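Local coordinates for uncharacterized protein (Bordetella bronchiseptica RB50, PDB 3BE3) that is of unknown function but belongs to the DUF1653 family of the SH3 clan and forms a small antiparallel beta-sheet domain that pairs with a second copy, at residues Q6-G11 against L24-A29; V12-K17 against R71-G76; K17-L22 against R41-A46; V37-L42 against P49-L54. One frame throughout, in Å; residues are numbered along the deposited sequence.

Contact 1 (Q6-G11 against L24-A29); sequences QDFRPG and LGLARA
Pro10 and Gly25 bring the two backbones to 5.2 Å between their CA atoms, where the loop leading into strand 11-15 runs past strand 20-29 without a hydrogen bond between 6-11 and 24-29. The contact is a small apolar one near the surface. Phe8 and Leu26 carry it, their side chains running alongside each other with opposite headings. A chi1 of -178° swings the Phe8 ring away from its own backbone N and against Leu26, whose CD2 sits over one face, off toward the rim at Phe8 CD2. This is a CH-pi contact, with Leu26 CD2 4.0 Å from the centroid of the Phe8 ring; the branch carbon Leu26 CG also reaches Phe8 CD2 at 3.7 Å. Further along, the pyrrolidine of Pro10 rests on bare backbone: its CG lies 3.9 Å from Gly25 CA, and its CB is 4.0 Å from Leu24 O. Beyond these pairs, Phe8 also packs on Val37 of strand 35-41, and helix 55-58 joins through Leu55, which touches both Phe8 and Leu26. Gly11 then enters the sheet by backbone bonding to Ala23, while Leu26 meets Leu48 of the second subunit and Arg28 and Ala29 continue the sheet into that chain.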
# COMPACT_ATOMS: atom_id res chain seq x y z
N GLN B 6 0.88 16.89 1.38
CA GLN B 6 -0.27 17.76 1.28
C GLN B 6 -0.72 18.03 -0.16
O GLN B 6 -1.91 18.24 -0.41
CB GLN B 6 0.01 19.09 1.99
CG GLN B 6 -1.22 19.99 2.09
CD GLN B 6 -1.05 21.16 3.05
OE1 GLN B 6 -1.97 21.96 3.22
NE2 GLN B 6 0.12 21.26 3.67
N ASP B 7 0.22 18.03 -1.10
CA ASP B 7 -0.13 18.29 -2.49
C ASP B 7 -0.46 17.03 -3.28
O ASP B 7 -0.91 17.10 -4.42
CB ASP B 7 1.00 19.06 -3.20
CG ASP B 7 1.21 20.45 -2.62
OD1 ASP B 7 0.21 21.18 -2.41
OD2 ASP B 7 2.38 20.83 -2.38
N PHE B 8 -0.24 15.86 -2.68
CA PHE B 8 -0.55 14.62 -3.40
C PHE B 8 -2.05 14.46 -3.59
O PHE B 8 -2.84 14.69 -2.67
CB PHE B 8 -0.03 13.39 -2.65
CG PHE B 8 -0.28 12.09 -3.39
CD1 PHE B 8 0.46 11.76 -4.51
CD2 PHE B 8 -1.30 11.22 -2.99
CE1 PHE B 8 0.20 10.60 -5.24
CE2 PHE B 8 -1.58 10.06 -3.71
CZ PHE B 8 -0.82 9.74 -4.84
N ARG B 9 -2.44 14.06 -4.79
CA ARG B 9 -3.85 13.82 -5.08
C ARG B 9 -4.03 12.39 -5.55
O ARG B 9 -3.53 12.01 -6.61
CB ARG B 9 -4.35 14.78 -6.16
CG ARG B 9 -4.58 16.20 -5.69
CD ARG B 9 -5.44 17.00 -6.68
NE ARG B 9 -6.78 16.44 -6.84
CZ ARG B 9 -7.74 16.99 -7.58
NH1 ARG B 9 -7.52 18.12 -8.24
NH2 ARG B 9 -8.93 16.41 -7.67
N PRO B 10 -4.75 11.56 -4.77
CA PRO B 10 -4.95 10.18 -5.20
C PRO B 10 -5.87 10.20 -6.41
O PRO B 10 -6.67 11.12 -6.57
CB PRO B 10 -5.61 9.52 -4.00
CG PRO B 10 -5.13 10.32 -2.84
CD PRO B 10 -5.22 11.75 -3.39
N GLY B 11 -5.75 9.19 -7.26
CA GLY B 11 -6.58 9.12 -8.46
C GLY B 11 -5.84 8.41 -9.57
O GLY B 11 -4.89 7.68 -9.31
N LEU B 24 -4.47 4.82 -4.79
CA LEU B 24 -5.52 4.78 -3.78
C LEU B 24 -5.28 5.75 -2.63
O LEU B 24 -6.22 6.18 -1.95
CB LEU B 24 -5.64 3.36 -3.21
CG LEU B 24 -6.17 2.26 -4.14
CD1 LEU B 24 -6.03 0.91 -3.46
CD2 LEU B 24 -7.62 2.55 -4.52
N GLY B 25 -4.02 6.09 -2.40
CA GLY B 25 -3.69 7.02 -1.33
C GLY B 25 -2.27 6.86 -0.84
O GLY B 25 -1.49 6.07 -1.39
N LEU B 26 -1.92 7.61 0.20
CA LEU B 26 -0.58 7.54 0.78
C LEU B 26 -0.60 6.54 1.94
O LEU B 26 -1.63 6.31 2.57
CB LEU B 26 -0.15 8.91 1.32
CG LEU B 26 0.03 10.04 0.31
CD1 LEU B 26 0.39 11.32 1.06
CD2 LEU B 26 1.14 9.67 -0.69
N ALA B 27 0.55 5.94 2.20
CA ALA B 27 0.68 4.99 3.29
C ALA B 27 2.06 5.06 3.90
O ALA B 27 3.02 5.52 3.28
CB ALA B 27 0.41 3.57 2.78
N ARG B 28 2.16 4.62 5.15
CA ARG B 28 3.42 4.60 5.88
C ARG B 28 3.94 3.16 5.91
O ARG B 28 3.27 2.28 6.43
CB ARG B 28 3.20 5.11 7.31
CG ARG B 28 4.45 5.17 8.19
CD ARG B 28 5.26 6.43 7.94
NE ARG B 28 4.50 7.63 8.27
CZ ARG B 28 4.99 8.87 8.22
NH1 ARG B 28 6.25 9.07 7.86
NH2 ARG B 28 4.21 9.90 8.52
N ALA B 29 5.11 2.93 5.33
CA ALA B 29 5.69 1.59 5.35
C ALA B 29 6.08 1.36 6.81
O ALA B 29 6.86 2.13 7.37
CB ALA B 29 6.92 1.53 4.46

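Contact 2 (V12-K17 against R71-G76); sequences VYRHYK and RFAYVG. With SO4 (sulfate ion), chain D.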
# COMPACT_ATOMS: atom_id res chain seq x y z
N VAL B 12 -6.25 8.64 -10.80
CA VAL B 12 -5.63 7.99 -11.95
C VAL B 12 -4.42 8.77 -12.46
O VAL B 12 -4.47 9.99 -12.64
CB VAL B 12 -6.66 7.79 -13.09
CG1 VAL B 12 -6.00 7.13 -14.31
CG2 VAL B 12 -7.80 6.90 -12.58
N TYR B 13 -3.33 8.04 -12.66
CA TYR B 13 -2.08 8.62 -13.14
C TYR B 13 -1.58 7.90 -14.38
O TYR B 13 -1.75 6.69 -14.52
CB TYR B 13 -0.99 8.53 -12.07
CG TYR B 13 -1.08 9.55 -10.96
CD1 TYR B 13 -2.00 9.41 -9.93
CD2 TYR B 13 -0.25 10.65 -10.94
CE1 TYR B 13 -2.09 10.35 -8.91
CE2 TYR B 13 -0.32 11.60 -9.93
CZ TYR B 13 -1.24 11.45 -8.91
OH TYR B 13 -1.29 12.38 -7.91
N ARG B 14 -0.97 8.65 -15.29
CA ARG B 14 -0.39 8.06 -16.48
C ARG B 14 1.12 8.08 -16.26
O ARG B 14 1.72 9.14 -16.10
CB ARG B 14 -0.73 8.88 -17.73
CG ARG B 14 -0.16 8.28 -19.03
CD ARG B 14 -0.37 9.22 -20.21
NE ARG B 14 0.31 10.50 -20.03
CZ ARG B 14 -0.30 11.69 -20.08
NH1 ARG B 14 -1.60 11.77 -20.30
NH2 ARG B 14 0.41 12.79 -19.89
N HIS B 15 1.72 6.89 -16.20
CA HIS B 15 3.16 6.73 -16.01
C HIS B 15 3.79 7.24 -17.31
O HIS B 15 3.18 7.13 -18.38
CB HIS B 15 3.48 5.25 -15.75
CG HIS B 15 4.94 4.95 -15.59
ND1 HIS B 15 5.70 4.39 -16.59
CD2 HIS B 15 5.78 5.13 -14.53
CE1 HIS B 15 6.95 4.23 -16.16
NE2 HIS B 15 7.02 4.68 -14.92
N TYR B 16 5.01 7.78 -17.25
CA TYR B 16 5.63 8.33 -18.45
C TYR B 16 5.81 7.34 -19.61
O TYR B 16 6.04 7.76 -20.75
CB TYR B 16 6.98 8.98 -18.11
CG TYR B 16 8.12 8.04 -17.80
CD1 TYR B 16 8.96 7.57 -18.81
CD2 TYR B 16 8.40 7.65 -16.50
CE1 TYR B 16 10.04 6.74 -18.52
CE2 TYR B 16 9.48 6.82 -16.20
CZ TYR B 16 10.31 6.36 -17.22
OH TYR B 16 11.40 5.58 -16.92
N LYS B 17 5.69 6.05 -19.34
CA LYS B 17 5.83 5.06 -20.40
C LYS B 17 4.52 4.72 -21.10
O LYS B 17 4.49 3.87 -22.00
CB LYS B 17 6.49 3.78 -19.88
CG LYS B 17 8.01 3.88 -19.77
CD LYS B 17 8.67 2.53 -19.52
CE LYS B 17 8.73 1.65 -20.77
NZ LYS B 17 7.40 1.18 -21.26
N ARG B 71 7.16 11.56 -13.66
CA ARG B 71 7.28 10.10 -13.73
C ARG B 71 5.84 9.59 -13.81
O ARG B 71 5.53 8.68 -14.58
CB ARG B 71 7.96 9.55 -12.47
CG ARG B 71 8.21 8.04 -12.54
CD ARG B 71 8.72 7.48 -11.22
NE ARG B 71 10.04 7.98 -10.83
CZ ARG B 71 11.18 7.69 -11.46
NH1 ARG B 71 11.18 6.89 -12.52
NH2 ARG B 71 12.32 8.19 -11.01
N PHE B 72 4.97 10.21 -13.02
CA PHE B 72 3.54 9.88 -12.97
C PHE B 72 2.72 11.16 -13.11
O PHE B 72 2.82 12.05 -12.27
CB PHE B 72 3.18 9.20 -11.65
CG PHE B 72 3.67 7.78 -11.52
CD1 PHE B 72 4.90 7.49 -10.94
CD2 PHE B 72 2.88 6.72 -11.97
CE1 PHE B 72 5.34 6.16 -10.81
CE2 PHE B 72 3.31 5.40 -11.85
CZ PHE B 72 4.54 5.12 -11.26
N ALA B 73 1.92 11.26 -14.17
CA ALA B 73 1.08 12.45 -14.41
C ALA B 73 -0.38 12.24 -14.04
O ALA B 73 -1.05 11.37 -14.60
CB ALA B 73 1.18 12.88 -15.87
N TYR B 74 -0.88 13.05 -13.11
CA TYR B 74 -2.28 12.96 -12.66
C TYR B 74 -3.23 13.36 -13.78
O TYR B 74 -3.05 14.40 -14.41
CB TYR B 74 -2.49 13.89 -11.45
CG TYR B 74 -3.90 13.92 -10.87
CD1 TYR B 74 -4.41 12.83 -10.17
CD2 TYR B 74 -4.72 15.03 -11.02
CE1 TYR B 74 -5.70 12.86 -9.63
CE2 TYR B 74 -6.01 15.06 -10.49
CZ TYR B 74 -6.51 13.97 -9.79
OH TYR B 74 -7.79 14.00 -9.27
N VAL B 75 -4.25 12.54 -14.04
CA VAL B 75 -5.22 12.88 -15.09
C VAL B 75 -6.67 12.81 -14.62
O VAL B 75 -7.59 12.77 -15.44
CB VAL B 75 -5.07 11.98 -16.33
CG1 VAL B 75 -3.63 11.99 -16.82
CG2 VAL B 75 -5.54 10.56 -16.01
N GLY B 76 -6.88 12.80 -13.31
CA GLY B 76 -8.24 12.77 -12.81
C GLY B 76 -8.64 11.44 -12.21
O GLY B 76 -7.83 10.75 -11.59
S SO4 D . 10.32 3.67 -13.80
O1 SO4 D . 9.31 4.60 -13.24
O2 SO4 D . 11.45 4.46 -14.32
O3 SO4 D . 10.80 2.77 -12.75
O4 SO4 D . 9.71 2.89 -14.89
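Arg14 and Ala73 form a hydrogen-bonded pair where strand 11-15 runs antiparallel to strand 67-76 in the sheet of this SH3-clan domain. Arg14 N donates to Ala73 O at 2.8 Å, and Ala73 N returns a bond to Arg14 O at 2.9 Å. Val12 O accepts from Val75 N, and at the far end Tyr16 N donates a hydrogen bond to Arg71 O.

The non-hydrogen-bonded pairs place their rings on a common face. Tyr74 turns an edge toward the face of Tyr13 in a T-shaped stack, centroids of the two rings 5.3 Å apart, while Tyr74 CB also lies over that face. His15 does the same to Phe72, its CD2 standing over the phenyl face 3.5 Å from Phe72 CZ. Tyr13 OH is bonded to Arg9 O, and Trp58 packs on both Tyr13 and Phe72.

A sulfate, probably from the crystallisation liquor, gathers the polar ends of His15, Tyr16 and Arg71, together with Arg53. Arg71 has its other nitrogens engaged, NH2 in a salt bridge with Glu60 and NE on Ile57 O, which should fix the guanidinium so that NH1 faces the anion. Tyr16 OH donates to sulfate O2 at 2.8 Å. Sulfate O1, which Arg53 also reaches, accepts from Arg71 NH1 at 3.0 Å and, in a nearly straight bond, from His15 NE2, 2.8 Å long with an N-H...O angle of 176°.

Contact 3 (K17-L22 against R41-A46); sequences KGDHYL and RLYARA
Tyr21 OH and Tyr43 OH share a hydrogen bond of 2.8 Å, the hydroxyls joining strand 20-22 to the loop that follows strand 35-41. On the backbone, Leu42 N donates to His20 O at 3.0 Å, beside the non-hydrogen-bonded antiparallel pair Tyr21-Arg41. A water extends this ladder, accepting from His20 N and donating to Leu42 O. Within the loop, Arg41 NH1 reaches forward to Tyr43 O, a bond of 3.2 Å.

Around these bonds the Tyr43 ring is held from several directions. Its CG stands between the backbone N and the carbonyl carbon (chi1 61°), turning the ring in toward 17-22. The carboxylate of Asp19 is stacked on one face, the planes 16° apart and CG 3.7 Å above the centre of the Tyr43 ring; Arg41 CD lies over the opposite face, nearer the rim. The Tyr43 edge carrying CE2 is directed at the face of Tyr21 in an offset edge-to-face pair, with planes at 89°. Tyr21 also brings its CE2 to 3.6 Å from Arg41 CB. Leu42 points toward the strand, where CD1 packs on the Tyr21 backbone and on Leu22 CB.

Tyr21 is flanked by strand 11-15, through His15 and its backbone bond to Tyr13, and by Tyr39 of strand 35-41. Thr79, from the C-terminal loop, touches both His20 and Leu42.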
# COMPACT_ATOMS: atom_id res chain seq x y z
N LYS B 17 5.69 6.05 -19.34
CA LYS B 17 5.83 5.06 -20.40
C LYS B 17 4.52 4.72 -21.10
O LYS B 17 4.49 3.87 -22.00
CB LYS B 17 6.49 3.78 -19.88
CG LYS B 17 8.01 3.88 -19.77
CD LYS B 17 8.67 2.53 -19.52
CE LYS B 17 8.73 1.65 -20.77
NZ LYS B 17 7.40 1.18 -21.26
N GLY B 18 3.43 5.38 -20.70
CA GLY B 18 2.16 5.14 -21.36
C GLY B 18 1.03 4.45 -20.60
O GLY B 18 -0.14 4.70 -20.90
N ASP B 19 1.36 3.59 -19.64
CA ASP B 19 0.32 2.89 -18.89
C ASP B 19 -0.30 3.71 -17.77
O ASP B 19 0.33 4.63 -17.23
CB ASP B 19 0.87 1.58 -18.30
CG ASP B 19 1.27 0.58 -19.38
OD1 ASP B 19 0.47 0.36 -20.32
OD2 ASP B 19 2.37 -0.00 -19.28
N HIS B 20 -1.54 3.38 -17.42
CA HIS B 20 -2.29 4.08 -16.36
C HIS B 20 -2.37 3.27 -15.07
O HIS B 20 -2.38 2.04 -15.08
CB HIS B 20 -3.70 4.43 -16.86
CG HIS B 20 -3.70 5.42 -17.98
ND1 HIS B 20 -3.84 6.78 -17.77
CD2 HIS B 20 -3.50 5.26 -19.31
CE1 HIS B 20 -3.72 7.41 -18.92
NE2 HIS B 20 -3.52 6.51 -19.87
N TYR B 21 -2.43 3.99 -13.95
CA TYR B 21 -2.50 3.37 -12.63
C TYR B 21 -3.49 4.13 -11.74
O TYR B 21 -3.76 5.31 -11.97
CB TYR B 21 -1.11 3.38 -11.95
CG TYR B 21 -0.03 2.61 -12.68
CD1 TYR B 21 0.70 3.17 -13.72
CD2 TYR B 21 0.27 1.30 -12.32
CE1 TYR B 21 1.70 2.45 -14.38
CE2 TYR B 21 1.27 0.57 -12.98
CZ TYR B 21 1.98 1.14 -14.00
OH TYR B 21 2.97 0.42 -14.63
N LEU B 22 -4.02 3.43 -10.74
CA LEU B 22 -4.96 4.04 -9.80
C LEU B 22 -4.26 4.17 -8.45
O LEU B 22 -4.01 3.17 -7.79
CB LEU B 22 -6.22 3.19 -9.63
CG LEU B 22 -7.19 3.61 -8.50
CD1 LEU B 22 -7.74 4.99 -8.75
CD2 LEU B 22 -8.32 2.59 -8.40
N ARG B 41 -2.39 -1.29 -11.07
CA ARG B 41 -2.23 -1.08 -12.51
C ARG B 41 -3.59 -1.23 -13.18
O ARG B 41 -4.43 -2.03 -12.74
CB ARG B 41 -1.22 -2.06 -13.11
CG ARG B 41 -1.48 -3.51 -12.82
CD ARG B 41 -0.40 -4.40 -13.43
NE ARG B 41 -0.42 -5.72 -12.81
CZ ARG B 41 -1.38 -6.61 -13.00
NH1 ARG B 41 -2.41 -6.35 -13.80
NH2 ARG B 41 -1.35 -7.76 -12.33
N LEU B 42 -3.79 -0.46 -14.24
CA LEU B 42 -5.04 -0.49 -14.97
C LEU B 42 -4.83 -1.00 -16.40
O LEU B 42 -5.25 -0.38 -17.37
CB LEU B 42 -5.66 0.91 -14.97
CG LEU B 42 -5.83 1.50 -13.56
CD1 LEU B 42 -6.33 2.94 -13.66
CD2 LEU B 42 -6.79 0.65 -12.73
N TYR B 43 -4.15 -2.14 -16.49
CA TYR B 43 -3.88 -2.81 -17.77
C TYR B 43 -3.53 -4.26 -17.46
O TYR B 43 -3.12 -4.59 -16.33
CB TYR B 43 -2.73 -2.12 -18.52
CG TYR B 43 -1.40 -2.12 -17.79
CD1 TYR B 43 -0.46 -3.11 -18.00
CD2 TYR B 43 -1.10 -1.12 -16.87
CE1 TYR B 43 0.76 -3.11 -17.31
CE2 TYR B 43 0.11 -1.12 -16.18
CZ TYR B 43 1.04 -2.11 -16.40
OH TYR B 43 2.24 -2.10 -15.72
N ALA B 44 -3.68 -5.13 -18.46
CA ALA B 44 -3.41 -6.55 -18.31
C ALA B 44 -1.93 -6.89 -18.22
O ALA B 44 -1.13 -6.46 -19.05
CB ALA B 44 -4.05 -7.33 -19.46
N ARG B 45 -1.58 -7.66 -17.20
CA ARG B 45 -0.20 -8.08 -16.98
C ARG B 45 -0.22 -9.18 -15.93
O ARG B 45 -1.17 -9.29 -15.15
CB ARG B 45 0.66 -6.92 -16.48
CG ARG B 45 2.16 -7.22 -16.48
CD ARG B 45 2.98 -6.08 -15.90
NE ARG B 45 4.40 -6.41 -15.88
CZ ARG B 45 5.33 -5.69 -15.26
NH1 ARG B 45 5.00 -4.59 -14.61
NH2 ARG B 45 6.60 -6.07 -15.30
N ALA B 46 0.83 -10.00 -15.90
CA ALA B 46 0.90 -11.07 -14.92
C ALA B 46 1.35 -10.46 -13.59
O ALA B 46 1.91 -9.36 -13.57
CB ALA B 46 1.91 -12.12 -15.37
O HOH W 1 -3.39 1.66 -18.72

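Contact 4 (V37-L42 against P49-L54); sequences VVYTRL and PMSTRL. With SO4 (sulfate ion), chain D.
The Tyr39 ring has Ser51 CB over one face, a CH-pi contact 3.9 Å from its centroid, with Val37 O and Arg53 N at its edge. It belongs to the beta hairpin of strands 35-41 and 50-54. In the same hairpin the Arg41 guanidinium lies flat on Pro49, whose CA is 3.3 Å above the Arg41 plane.

Tyr39 and Ser51 are a hydrogen-bonded pair, each backbone N donating to the other's O; Val37 and Arg53 repeat this, and Arg41 N closes the ladder on Pro49 O at 3.2 Å. On the other side of the hairpin, Thr40 OG1 meets CG of selenomethionine Met50 at 3.4 Å, and Val38 CG1 touches its SE. The second subunit adjoins strand 50-54: Met50 packs on Leu26 of that chain, and Ser51 and Thr52 extend the sheet in a parallel ladder.

Arg53 stretches out from CG to NE and runs past Tyr39, CB 3.8 Å from Tyr39 CE2, to the sulfate also bound by His15, Tyr16 and Arg71. A water bonded to Tyr39 OH accepts a weak bond from Arg53 NH1. The guanidinium meets the anion edge-on, NH1 reaching O1 at 3.0 Å and NH2 reaching O3 at 2.9 Å.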
# COMPACT_ATOMS: atom_id res chain seq x y z
N VAL B 37 3.31 5.51 -2.02
CA VAL B 37 2.06 5.61 -2.77
C VAL B 37 1.57 4.18 -3.00
O VAL B 37 2.35 3.30 -3.38
CB VAL B 37 2.26 6.29 -4.16
CG1 VAL B 37 0.95 6.25 -4.98
CG2 VAL B 37 2.74 7.73 -3.99
N VAL B 38 0.29 3.94 -2.73
CA VAL B 38 -0.33 2.63 -2.93
C VAL B 38 -1.11 2.77 -4.23
O VAL B 38 -1.98 3.64 -4.34
CB VAL B 38 -1.32 2.30 -1.78
CG1 VAL B 38 -2.02 0.97 -2.06
CG2 VAL B 38 -0.56 2.22 -0.46
N TYR B 39 -0.80 1.94 -5.22
CA TYR B 39 -1.47 2.04 -6.51
C TYR B 39 -1.70 0.69 -7.21
O TYR B 39 -1.01 -0.29 -6.96
CB TYR B 39 -0.66 2.97 -7.43
CG TYR B 39 0.76 2.52 -7.76
CD1 TYR B 39 1.08 2.05 -9.04
CD2 TYR B 39 1.78 2.61 -6.83
CE1 TYR B 39 2.39 1.68 -9.37
CE2 TYR B 39 3.10 2.24 -7.16
CZ TYR B 39 3.40 1.78 -8.42
OH TYR B 39 4.70 1.46 -8.74
N THR B 40 -2.68 0.67 -8.11
CA THR B 40 -3.02 -0.55 -8.84
C THR B 40 -2.84 -0.29 -10.33
O THR B 40 -3.10 0.82 -10.79
CB THR B 40 -4.50 -0.93 -8.60
OG1 THR B 40 -4.76 -0.94 -7.19
CG2 THR B 40 -4.82 -2.30 -9.19
N ARG B 41 -2.39 -1.29 -11.07
CA ARG B 41 -2.23 -1.08 -12.51
C ARG B 41 -3.59 -1.23 -13.18
O ARG B 41 -4.43 -2.03 -12.74
CB ARG B 41 -1.22 -2.06 -13.11
CG ARG B 41 -1.48 -3.51 -12.82
CD ARG B 41 -0.40 -4.40 -13.43
NE ARG B 41 -0.42 -5.72 -12.81
CZ ARG B 41 -1.38 -6.61 -13.00
NH1 ARG B 41 -2.41 -6.35 -13.80
NH2 ARG B 41 -1.35 -7.76 -12.33
N LEU B 42 -3.79 -0.46 -14.24
CA LEU B 42 -5.04 -0.49 -14.97
C LEU B 42 -4.83 -1.00 -16.40
O LEU B 42 -5.25 -0.38 -17.37
CB LEU B 42 -5.66 0.91 -14.97
CG LEU B 42 -5.83 1.50 -13.56
CD1 LEU B 42 -6.33 2.94 -13.66
CD2 LEU B 42 -6.79 0.65 -12.73
N PRO B 49 -1.41 -7.18 -8.77
CA PRO B 49 -1.89 -5.93 -9.38
C PRO B 49 -1.55 -4.67 -8.59
O PRO B 49 -1.37 -3.60 -9.18
CB PRO B 49 -3.40 -6.17 -9.53
CG PRO B 49 -3.72 -7.14 -8.44
CD PRO B 49 -2.53 -8.09 -8.48
N MSE B 50 -1.45 -4.78 -7.27
CA MSE B 50 -1.12 -3.61 -6.45
C MSE B 50 0.37 -3.48 -6.22
O MSE B 50 1.10 -4.48 -6.15
CB MSE B 50 -1.84 -3.64 -5.09
CG MSE B 50 -3.29 -3.21 -5.14
SE MSE B 50 -3.93 -2.56 -3.42
CE MSE B 50 -4.08 -4.28 -2.53
N SER B 51 0.82 -2.23 -6.10
CA SER B 51 2.23 -1.94 -5.88
C SER B 51 2.36 -0.77 -4.92
O SER B 51 1.39 -0.05 -4.68
CB SER B 51 2.91 -1.57 -7.20
OG SER B 51 2.77 -2.60 -8.17
N THR B 52 3.56 -0.57 -4.37
CA THR B 52 3.81 0.57 -3.49
C THR B 52 5.13 1.18 -3.94
O THR B 52 6.05 0.47 -4.36
CB THR B 52 3.93 0.18 -1.99
OG1 THR B 52 5.17 -0.51 -1.77
CG2 THR B 52 2.76 -0.70 -1.57
N ARG B 53 5.22 2.50 -3.88
CA ARG B 53 6.44 3.19 -4.30
C ARG B 53 6.62 4.46 -3.49
O ARG B 53 5.65 5.18 -3.24
CB ARG B 53 6.37 3.53 -5.78
CG ARG B 53 7.69 3.97 -6.37
CD ARG B 53 7.67 3.91 -7.89
NE ARG B 53 9.01 4.07 -8.46
CZ ARG B 53 9.29 3.92 -9.75
NH1 ARG B 53 8.32 3.62 -10.61
NH2 ARG B 53 10.53 4.08 -10.17
N LEU B 54 7.86 4.74 -3.08
CA LEU B 54 8.15 5.93 -2.30
C LEU B 54 7.55 7.17 -2.97
O LEU B 54 7.65 7.35 -4.18
CB LEU B 54 9.67 6.11 -2.15
CG LEU B 54 10.40 5.02 -1.35
CD1 LEU B 54 11.90 5.18 -1.51
CD2 LEU B 54 9.99 5.11 0.12
S SO4 D . 10.32 3.67 -13.80
O1 SO4 D . 9.31 4.60 -13.24
O2 SO4 D . 11.45 4.46 -14.32
O3 SO4 D . 10.80 2.77 -12.75
O4 SO4 D . 9.71 2.89 -14.89
O HOH W 2 5.86 1.95 -11.12

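In the fold
From the N terminus, the loop at 6-11 is followed by strand 11-15, and contact 1 closes a short loop against strand 20-29, its segments alternating with those of contacts 2 and 3. Contact 2 spans the longest separation, joining strand 11-15 to strand 67-76; both contact 3 and contact 4 fall within the loop it closes. Contact 3 links strand 20-29 to the loop after strand 35-41, sharing Arg41 and Leu42 with contact 4, which closes the next hairpin with strand 50-54. Contacts 1 and 4 follow in series and both border the second subunit, whereas contacts 2 and 4, 12 Å apart between centres, converge on one sulfate.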